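Long-range contacts in 3-methyladenine dna-glycosylase (Archaeoglobus fulgidus, PDB 2JHN), which belongs to the HhH-GPD superfamily of DNA-repair proteins and joins a TATA-box-binding-protein-like domain to a largely helical part carrying a helix-hairpin-helix motif: residues L227-G232 with I277-F282; F236-L241 with K261-A266. The protein carries 1 engineered substitution. All blocks are in the same frame, centred on the assembly; numbering follows the deposited sequence.

Both contacts are largely buried, but contact 1 lies about 7 Å from the centre of the chain and contact 2 about 18 Å from it, centre to centre. Contact 1 sets the end of helix 220-229 against helix 274-287; contact 2 sets the loop that follows helix 220-229 against helix 259-270, the helix just before 274-287. The two meet where Leu278 CD2 lies 3.8 Å from Pro237 CD and Leu281 CD1 lies 3.6 Å from Phe236 CZ. Across contact 1 the meeting is one of methyl groups, rings and a hydroxyl already bonded within its own helix. Contact 2 begins with similar apolar packing and ends in a hydrated salt bridge on its more exposed side.

Contact 1: residues L227-G232 with I277-F282; sequences LSIALG and ILFYLF. Engineered in segment 227-232: Ile229 (natural residue Met).
Ser228, near the end of helix 220-229, faces helix 274-287, and Ile229 beside it reaches across with its CG2 methyl. This bump, from an engineered residue in place of the natural Met, enters a shallow hollow with three walls. One is the rim of Phe282, whose CE2 is 4.0 Å from Ile229 CG2; the methyl comes to the ring edge, near its plane. Phe279 forms the second, its CE1 being 4.2 Å from the same CG2, and Leu278 CD2 is the third, also 4.2 Å from Ile229 CG2. Within helix 274-287, Leu278 O lies 3.5 Å above one face of the Phe282 ring, toward the rim. Helix 220-229 is probably the second helix of the helix-hairpin-helix motif, so these side chains join the end of that motif to the later helix 274-287. Leu278 is itself a bump: chi1 (174°) sends its branch toward helix 220-229 and chi2 (64°) sets CD2 against Ser228, 3.6 Å from OG. A serine suits this spot because its hydroxyl has its hydrogen bonding met within its own helix, by Glu224 O chiefly and Leu225 O, so a methyl can pack against it at little cost. Its small bulk also lets the leucine approach, although Ser228 CA and Leu278 CA remain 8.6 Å apart. On the backbone side, Ser228 O accepts a hydrogen bond from Arg275 NH1.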
ATOM      1  N   LEU A 227       3.997  -9.253   1.961  1.00  8.97           N
ATOM      2  CA  LEU A 227       3.384  -9.727   3.179  1.00 10.50           C
ATOM      3  C   LEU A 227       2.872  -8.562   4.053  1.00 10.11           C
ATOM      4  O   LEU A 227       1.760  -8.604   4.555  1.00 10.65           O
ATOM      5  CB  LEU A 227       4.367 -10.600   3.975  1.00  9.05           C
ATOM      6  CG  LEU A 227       4.340 -12.074   3.478  1.00 12.40           C
ATOM      7  CD1 LEU A 227       5.602 -12.799   3.873  1.00 14.33           C
ATOM      8  CD2 LEU A 227       3.133 -12.770   4.097  1.00 15.74           C
ATOM      9  N   SER A 228       3.685  -7.539   4.189  1.00 10.25           N
ATOM     10  CA  SER A 228       3.337  -6.403   5.064  1.00 11.45           C
ATOM     11  C   SER A 228       2.398  -5.402   4.376  1.00 11.04           C
ATOM     12  O   SER A 228       1.342  -5.047   4.933  1.00 12.54           O
ATOM     13  CB  SER A 228       4.607  -5.707   5.551  1.00 11.79           C
ATOM     14  OG  SER A 228       5.481  -5.381   4.490  1.00 14.62           O
ATOM     15  N   ILE A 229       2.777  -4.948   3.194  1.00 10.42           N
ATOM     16  CA  ILE A 229       2.046  -3.845   2.544  1.00 12.06           C
ATOM     17  C   ILE A 229       0.812  -4.252   1.741  1.00 11.62           C
ATOM     18  O   ILE A 229      -0.066  -3.401   1.514  1.00 13.45           O
ATOM     19  CB  ILE A 229       2.973  -2.849   1.741  1.00 12.24           C
ATOM     20  CG1 ILE A 229       3.339  -3.389   0.353  1.00 13.19           C
ATOM     21  CG2 ILE A 229       4.222  -2.447   2.575  1.00 14.02           C
ATOM     22  CD1 ILE A 229       4.072  -2.354  -0.592  1.00 14.02           C
ATOM     23  N   ALA A 230       0.736  -5.519   1.323  1.00 11.35           N
ATOM     24  CA  ALA A 230      -0.397  -6.046   0.548  1.00 11.32           C
ATOM     25  C   ALA A 230      -1.275  -7.035   1.327  1.00 11.58           C
ATOM     26  O   ALA A 230      -2.511  -7.014   1.183  1.00 12.70           O
ATOM     27  CB  ALA A 230       0.083  -6.678  -0.775  1.00 11.45           C
ATOM     28  N   LEU A 231      -0.653  -7.868   2.156  1.00 10.58           N
ATOM     29  CA  LEU A 231      -1.318  -8.951   2.860  1.00 11.17           C
ATOM     30  C   LEU A 231      -1.721  -8.583   4.280  1.00 11.13           C
ATOM     31  O   LEU A 231      -2.476  -9.318   4.915  1.00 11.96           O
ATOM     32  CB  LEU A 231      -0.455 -10.240   2.850  1.00 11.49           C
ATOM     33  CG  LEU A 231      -0.164 -10.837   1.475  1.00 13.17           C
ATOM     34  CD1 LEU A 231       0.301 -12.273   1.553  1.00 15.33           C
ATOM     35  CD2 LEU A 231      -1.403 -10.718   0.553  1.00 13.05           C
ATOM     36  N   GLY A 232      -1.223  -7.456   4.775  1.00 11.23           N
ATOM     37  CA  GLY A 232      -1.530  -7.010   6.150  1.00 10.90           C
ATOM     38  C   GLY A 232      -0.918  -7.840   7.292  1.00 11.66           C
ATOM     39  O   GLY A 232      -1.403  -7.786   8.439  1.00 11.22           O
ATOM     40  N   ILE A 277       4.257   0.622  12.388  1.00  9.73           N
ATOM     41  CA  ILE A 277       5.486   1.435  12.457  1.00 10.44           C
ATOM     42  C   ILE A 277       6.210   1.511  11.103  1.00  9.69           C
ATOM     43  O   ILE A 277       6.810   2.520  10.755  1.00  9.59           O
ATOM     44  CB  ILE A 277       6.417   0.915  13.601  1.00 10.17           C
ATOM     45  CG1 ILE A 277       5.701   1.115  14.947  1.00 11.60           C
ATOM     46  CG2 ILE A 277       7.823   1.578  13.543  1.00 11.31           C
ATOM     47  CD1 ILE A 277       6.301   0.270  16.104  1.00 11.79           C
ATOM     48  N   LEU A 278       6.152   0.435  10.327  1.00  8.70           N
ATOM     49  CA  LEU A 278       6.730   0.441   9.006  1.00  9.36           C
ATOM     50  C   LEU A 278       6.224   1.613   8.138  1.00  8.23           C
ATOM     51  O   LEU A 278       7.015   2.253   7.434  1.00  8.84           O
ATOM     52  CB  LEU A 278       6.380  -0.886   8.316  1.00  9.17           C
ATOM     53  CG  LEU A 278       6.774  -1.037   6.844  1.00 10.94           C
ATOM     54  CD1 LEU A 278       8.279  -1.004   6.653  1.00 11.76           C
ATOM     55  CD2 LEU A 278       6.166  -2.302   6.284  1.00 10.26           C
ATOM     56  N   PHE A 279       4.921   1.892   8.184  1.00  8.78           N
ATOM     57  CA  PHE A 279       4.357   3.016   7.409  1.00  9.19           C
ATOM     58  C   PHE A 279       4.885   4.392   7.904  1.00 10.35           C
ATOM     59  O   PHE A 279       5.150   5.289   7.086  1.00 10.33           O
ATOM     60  CB  PHE A 279       2.827   2.983   7.418  1.00  9.33           C
ATOM     61  CG  PHE A 279       2.220   1.997   6.425  1.00 11.13           C
ATOM     62  CD1 PHE A 279       2.641   0.670   6.367  1.00 10.28           C
ATOM     63  CD2 PHE A 279       1.195   2.415   5.550  1.00 12.93           C
ATOM     64  CE1 PHE A 279       2.052  -0.251   5.454  1.00 11.73           C
ATOM     65  CE2 PHE A 279       0.598   1.506   4.645  1.00 13.18           C
ATOM     66  CZ  PHE A 279       1.036   0.173   4.594  1.00  9.34           C
ATOM     67  N   TYR A 280       5.027   4.532   9.225  1.00 10.65           N
ATOM     68  CA  TYR A 280       5.693   5.725   9.821  1.00 11.25           C
ATOM     69  C   TYR A 280       7.153   5.849   9.357  1.00 12.31           C
ATOM     70  O   TYR A 280       7.614   6.960   9.112  1.00 12.24           O
ATOM     71  CB  TYR A 280       5.616   5.704  11.362  1.00 11.53           C
ATOM     72  CG  TYR A 280       4.217   6.036  11.896  1.00 10.66           C
ATOM     73  CD1 TYR A 280       3.229   5.056  11.941  1.00 10.08           C
ATOM     74  CD2 TYR A 280       3.893   7.340  12.339  1.00  8.20           C
ATOM     75  CE1 TYR A 280       1.920   5.341  12.402  1.00 11.37           C
ATOM     76  CE2 TYR A 280       2.594   7.637  12.841  1.00  7.92           C
ATOM     77  CZ  TYR A 280       1.616   6.631  12.856  1.00  9.78           C
ATOM     78  OH  TYR A 280       0.354   6.897  13.303  1.00 11.91           O
ATOM     79  N   LEU A 281       7.863   4.720   9.229  1.00 12.21           N
ATOM     80  CA  LEU A 281       9.255   4.716   8.736  1.00 13.02           C
ATOM     81  C   LEU A 281       9.315   5.128   7.247  1.00 13.27           C
ATOM     82  O   LEU A 281      10.224   5.857   6.846  1.00 13.34           O
ATOM     83  CB  LEU A 281       9.932   3.356   8.960  1.00 13.15           C
ATOM     84  CG  LEU A 281      10.131   2.920  10.415  1.00 15.36           C
ATOM     85  CD1 LEU A 281      10.678   1.501  10.486  1.00 14.78           C
ATOM     86  CD2 LEU A 281      11.062   3.889  11.201  1.00 15.98           C
ATOM     87  N   PHE A 282       8.345   4.692   6.439  1.00 13.07           N
ATOM     88  CA  PHE A 282       8.285   5.150   5.039  1.00 13.08           C
ATOM     89  C   PHE A 282       8.099   6.675   4.991  1.00 13.37           C
ATOM     90  O   PHE A 282       8.764   7.362   4.217  1.00 13.82           O
ATOM     91  CB  PHE A 282       7.127   4.512   4.257  1.00 13.38           C
ATOM     92  CG  PHE A 282       7.306   3.031   3.944  1.00 13.05           C
ATOM     93  CD1 PHE A 282       8.568   2.477   3.669  1.00 15.40           C
ATOM     94  CD2 PHE A 282       6.186   2.214   3.895  1.00 15.95           C
ATOM     95  CE1 PHE A 282       8.687   1.072   3.360  1.00 16.76           C
ATOM     96  CE2 PHE A 282       6.282   0.847   3.585  1.00 16.80           C
ATOM     97  CZ  PHE A 282       7.547   0.284   3.327  1.00 13.98           C
TER

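Contact 2: residues F236-L241 with K261-A266; sequences FPADDL and KVREIA
Phe236, Ala238 and Asp239 lie in the loop between helices 220-229 and 241-251, the proline- and aspartate-bearing stretch that follows the helix-hairpin-helix in HhH-GPD proteins, and there they pack on helix 259-270. Phe236 takes the inner end. A chi1 of -169° swings the ring away from its own amide toward the helix, where Ala266 CB sits over one face, 3.9 Å from the Phe236 ring centroid, in a CH-pi contact. Val262 comes instead to the ring edge, in plane, its CG1 lying 3.7 Å from Phe236 CE2. Both aliphatic residues suit a phenylalanine that also packs on Val243, Leu278 and Leu281. A type I turn from Pro237 to Asp240 then turns Ala238 to the helix, where a methyl is small enough for backbones that close in to 5.7 Å between Ala238 CA and Arg263 CA. That methyl stands over the centre of one guanidinium face, with Ala238 CB 3.7 Å from Arg263 CZ. The arginine chain, bent at chi3, brings its guanidinium up to Asp239 and turns one edge to it: Arg263 NH2 donates to Asp239 OD2 at 3.0 Å and 158°. The bond lies in the guanidinium plane but meets OD2 from well above the carboxylate plane (53° out of it). A water completes the pairing, donating to Asp239 OD1 at 2.6 Å and accepting from Arg263 NH1 at 2.8 Å. A second water donates to Phe236 O and is held weakly by Arg263 NE. Because Arg263 NH2 also bridges to Glu224 OE1 on helix 220-229, one charge ties this helix, its loop and helix 259-270 together, while the two acids probably offset the nearby positive charge of Arg220.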
ATOM      1  N   PHE A 236       8.373  -7.900   8.901  1.00 15.61           N
ATOM      2  CA  PHE A 236       9.040  -6.608   8.807  1.00 14.64           C
ATOM      3  C   PHE A 236      10.142  -6.701   7.763  1.00 13.65           C
ATOM      4  O   PHE A 236      11.110  -7.451   7.964  1.00 13.17           O
ATOM      5  CB  PHE A 236       9.578  -6.175  10.179  1.00 15.03           C
ATOM      6  CG  PHE A 236      10.058  -4.739  10.215  1.00 14.80           C
ATOM      7  CD1 PHE A 236       9.135  -3.682  10.334  1.00 15.15           C
ATOM      8  CD2 PHE A 236      11.418  -4.450  10.137  1.00 16.14           C
ATOM      9  CE1 PHE A 236       9.579  -2.334  10.373  1.00 16.10           C
ATOM     10  CE2 PHE A 236      11.891  -3.129  10.164  1.00 16.32           C
ATOM     11  CZ  PHE A 236      10.954  -2.062  10.289  1.00 16.40           C
ATOM     12  N   PRO A 237      10.000  -5.952   6.641  1.00 13.07           N
ATOM     13  CA  PRO A 237      10.929  -6.056   5.494  1.00 13.41           C
ATOM     14  C   PRO A 237      12.252  -5.299   5.672  1.00 13.88           C
ATOM     15  O   PRO A 237      12.460  -4.208   5.105  1.00 15.32           O
ATOM     16  CB  PRO A 237      10.109  -5.488   4.330  1.00 12.54           C
ATOM     17  CG  PRO A 237       9.233  -4.440   4.991  1.00 12.99           C
ATOM     18  CD  PRO A 237       8.939  -4.946   6.398  1.00 13.46           C
ATOM     19  N   ALA A 238      13.146  -5.911   6.429  1.00 14.80           N
ATOM     20  CA  ALA A 238      14.373  -5.249   6.888  1.00 15.34           C
ATOM     21  C   ALA A 238      15.414  -4.998   5.782  1.00 16.63           C
ATOM     22  O   ALA A 238      16.292  -4.124   5.931  1.00 16.51           O
ATOM     23  CB  ALA A 238      14.971  -6.066   8.057  1.00 15.53           C
ATOM     24  N   ASP A 239      15.340  -5.755   4.683  1.00 16.94           N
ATOM     25  CA  ASP A 239      16.229  -5.512   3.529  1.00 18.68           C
ATOM     26  C   ASP A 239      15.882  -4.230   2.770  1.00 19.21           C
ATOM     27  O   ASP A 239      16.678  -3.748   1.981  1.00 19.98           O
ATOM     28  CB  ASP A 239      16.263  -6.710   2.557  1.00 18.56           C
ATOM     29  CG  ASP A 239      16.777  -7.969   3.213  1.00 22.28           C
ATOM     30  OD1 ASP A 239      18.000  -8.025   3.503  1.00 24.30           O
ATOM     31  OD2 ASP A 239      15.955  -8.892   3.462  1.00 23.56           O
ATOM     32  N   ASP A 240      14.691  -3.673   3.000  1.00 19.94           N
ATOM     33  CA  ASP A 240      14.293  -2.468   2.279  1.00 20.51           C
ATOM     34  C   ASP A 240      15.280  -1.329   2.625  1.00 21.78           C
ATOM     35  O   ASP A 240      15.514  -1.044   3.808  1.00 21.23           O
ATOM     36  CB  ASP A 240      12.829  -2.102   2.616  1.00 20.98           C
ATOM     37  CG  ASP A 240      12.289  -0.990   1.722  1.00 21.67           C
ATOM     38  OD1 ASP A 240      11.576  -1.298   0.736  1.00 23.85           O
ATOM     39  OD2 ASP A 240      12.604   0.188   1.999  1.00 22.69           O
ATOM     40  N   LEU A 241      15.882  -0.714   1.607  1.00 22.16           N
ATOM     41  CA  LEU A 241      16.889   0.351   1.836  1.00 22.99           C
ATOM     42  C   LEU A 241      16.331   1.601   2.534  1.00 22.33           C
ATOM     43  O   LEU A 241      16.996   2.186   3.372  1.00 22.25           O
ATOM     44  CB  LEU A 241      17.575   0.737   0.530  1.00 24.86           C
ATOM     45  CG  LEU A 241      18.829  -0.126   0.394  1.00 27.31           C
ATOM     46  CD1 LEU A 241      18.688  -1.175  -0.694  1.00 31.31           C
ATOM     47  CD2 LEU A 241      20.016   0.786   0.151  1.00 31.80           C
ATOM     48  N   LYS A 261      20.611  -6.246  11.759  1.00 25.30           N
ATOM     49  CA  LYS A 261      20.542  -5.353  12.923  1.00 25.18           C
ATOM     50  C   LYS A 261      19.166  -4.653  12.997  1.00 24.65           C
ATOM     51  O   LYS A 261      18.570  -4.502  14.078  1.00 24.11           O
ATOM     52  CB  LYS A 261      21.655  -4.305  12.832  1.00 25.90           C
ATOM     53  CG  LYS A 261      21.809  -3.460  14.101  1.00 27.86           C
ATOM     54  CD  LYS A 261      22.395  -4.329  15.231  1.00 31.25           C
ATOM     55  CE  LYS A 261      22.131  -3.742  16.596  1.00 34.38           C
ATOM     56  NZ  LYS A 261      22.895  -4.506  17.635  1.00 36.14           N
ATOM     57  N   VAL A 262      18.673  -4.230  11.834  1.00 24.22           N
ATOM     58  CA  VAL A 262      17.335  -3.646  11.741  1.00 23.47           C
ATOM     59  C   VAL A 262      16.256  -4.643  12.166  1.00 23.42           C
ATOM     60  O   VAL A 262      15.353  -4.291  12.913  1.00 22.67           O
ATOM     61  CB  VAL A 262      17.057  -3.089  10.348  1.00 23.12           C
ATOM     62  CG1 VAL A 262      15.563  -2.719  10.177  1.00 22.13           C
ATOM     63  CG2 VAL A 262      17.947  -1.899  10.071  1.00 23.70           C
ATOM     64  N   ARG A 263      16.360  -5.890  11.696  1.00 24.18           N
ATOM     65  CA  ARG A 263      15.483  -6.955  12.173  1.00 24.85           C
ATOM     66  C   ARG A 263      15.487  -7.140  13.675  1.00 24.98           C
ATOM     67  O   ARG A 263      14.449  -7.413  14.283  1.00 25.12           O
ATOM     68  CB  ARG A 263      15.857  -8.286  11.507  1.00 25.63           C
ATOM     69  CG  ARG A 263      14.836  -8.758  10.545  1.00 26.97           C
ATOM     70  CD  ARG A 263      15.281  -9.984   9.805  1.00 27.71           C
ATOM     71  NE  ARG A 263      14.791  -9.868   8.446  1.00 32.15           N
ATOM     72  CZ  ARG A 263      15.549  -9.619   7.383  1.00 32.32           C
ATOM     73  NH1 ARG A 263      16.868  -9.486   7.500  1.00 32.85           N
ATOM     74  NH2 ARG A 263      14.975  -9.517   6.192  1.00 31.36           N
ATOM     75  N   GLU A 264      16.678  -7.019  14.265  1.00 24.72           N
ATOM     76  CA  GLU A 264      16.875  -7.179  15.694  1.00 24.38           C
ATOM     77  C   GLU A 264      16.149  -6.055  16.445  1.00 23.68           C
ATOM     78  O   GLU A 264      15.404  -6.332  17.385  1.00 23.62           O
ATOM     79  CB  GLU A 264      18.386  -7.227  16.003  1.00 24.04           C
ATOM     80  CG  GLU A 264      18.778  -7.358  17.468  0.50 25.61           C
ATOM     81  CD  GLU A 264      20.172  -6.795  17.758  0.50 25.00           C
ATOM     82  OE1 GLU A 264      21.106  -6.993  16.944  0.50 25.16           O
ATOM     83  OE2 GLU A 264      20.328  -6.134  18.806  0.50 27.27           O
ATOM     84  N   ILE A 265      16.349  -4.812  16.002  1.00 23.50           N
ATOM     85  CA  ILE A 265      15.606  -3.633  16.493  1.00 23.31           C
ATOM     86  C   ILE A 265      14.078  -3.789  16.420  1.00 22.75           C
ATOM     87  O   ILE A 265      13.364  -3.538  17.405  1.00 21.15           O
ATOM     88  CB  ILE A 265      16.051  -2.312  15.773  1.00 24.43           C
ATOM     89  CG1 ILE A 265      17.240  -1.691  16.499  1.00 25.53           C
ATOM     90  CG2 ILE A 265      14.892  -1.265  15.724  1.00 25.92           C
ATOM     91  CD1 ILE A 265      16.970  -1.398  18.001  1.00 28.02           C
ATOM     92  N   ALA A 266      13.573  -4.194  15.254  1.00 22.12           N
ATOM     93  CA  ALA A 266      12.132  -4.423  15.107  1.00 21.78           C
ATOM     94  C   ALA A 266      11.599  -5.462  16.089  1.00 22.36           C
ATOM     95  O   ALA A 266      10.539  -5.271  16.695  1.00 21.82           O
ATOM     96  CB  ALA A 266      11.799  -4.820  13.668  1.00 20.93           C
TER
HETATM   97  O   HOH W   1      11.552  -9.574   9.709  1.00 32.63           O
HETATM   98  O   HOH W   2      18.429 -10.004   5.185  1.00 28.07           O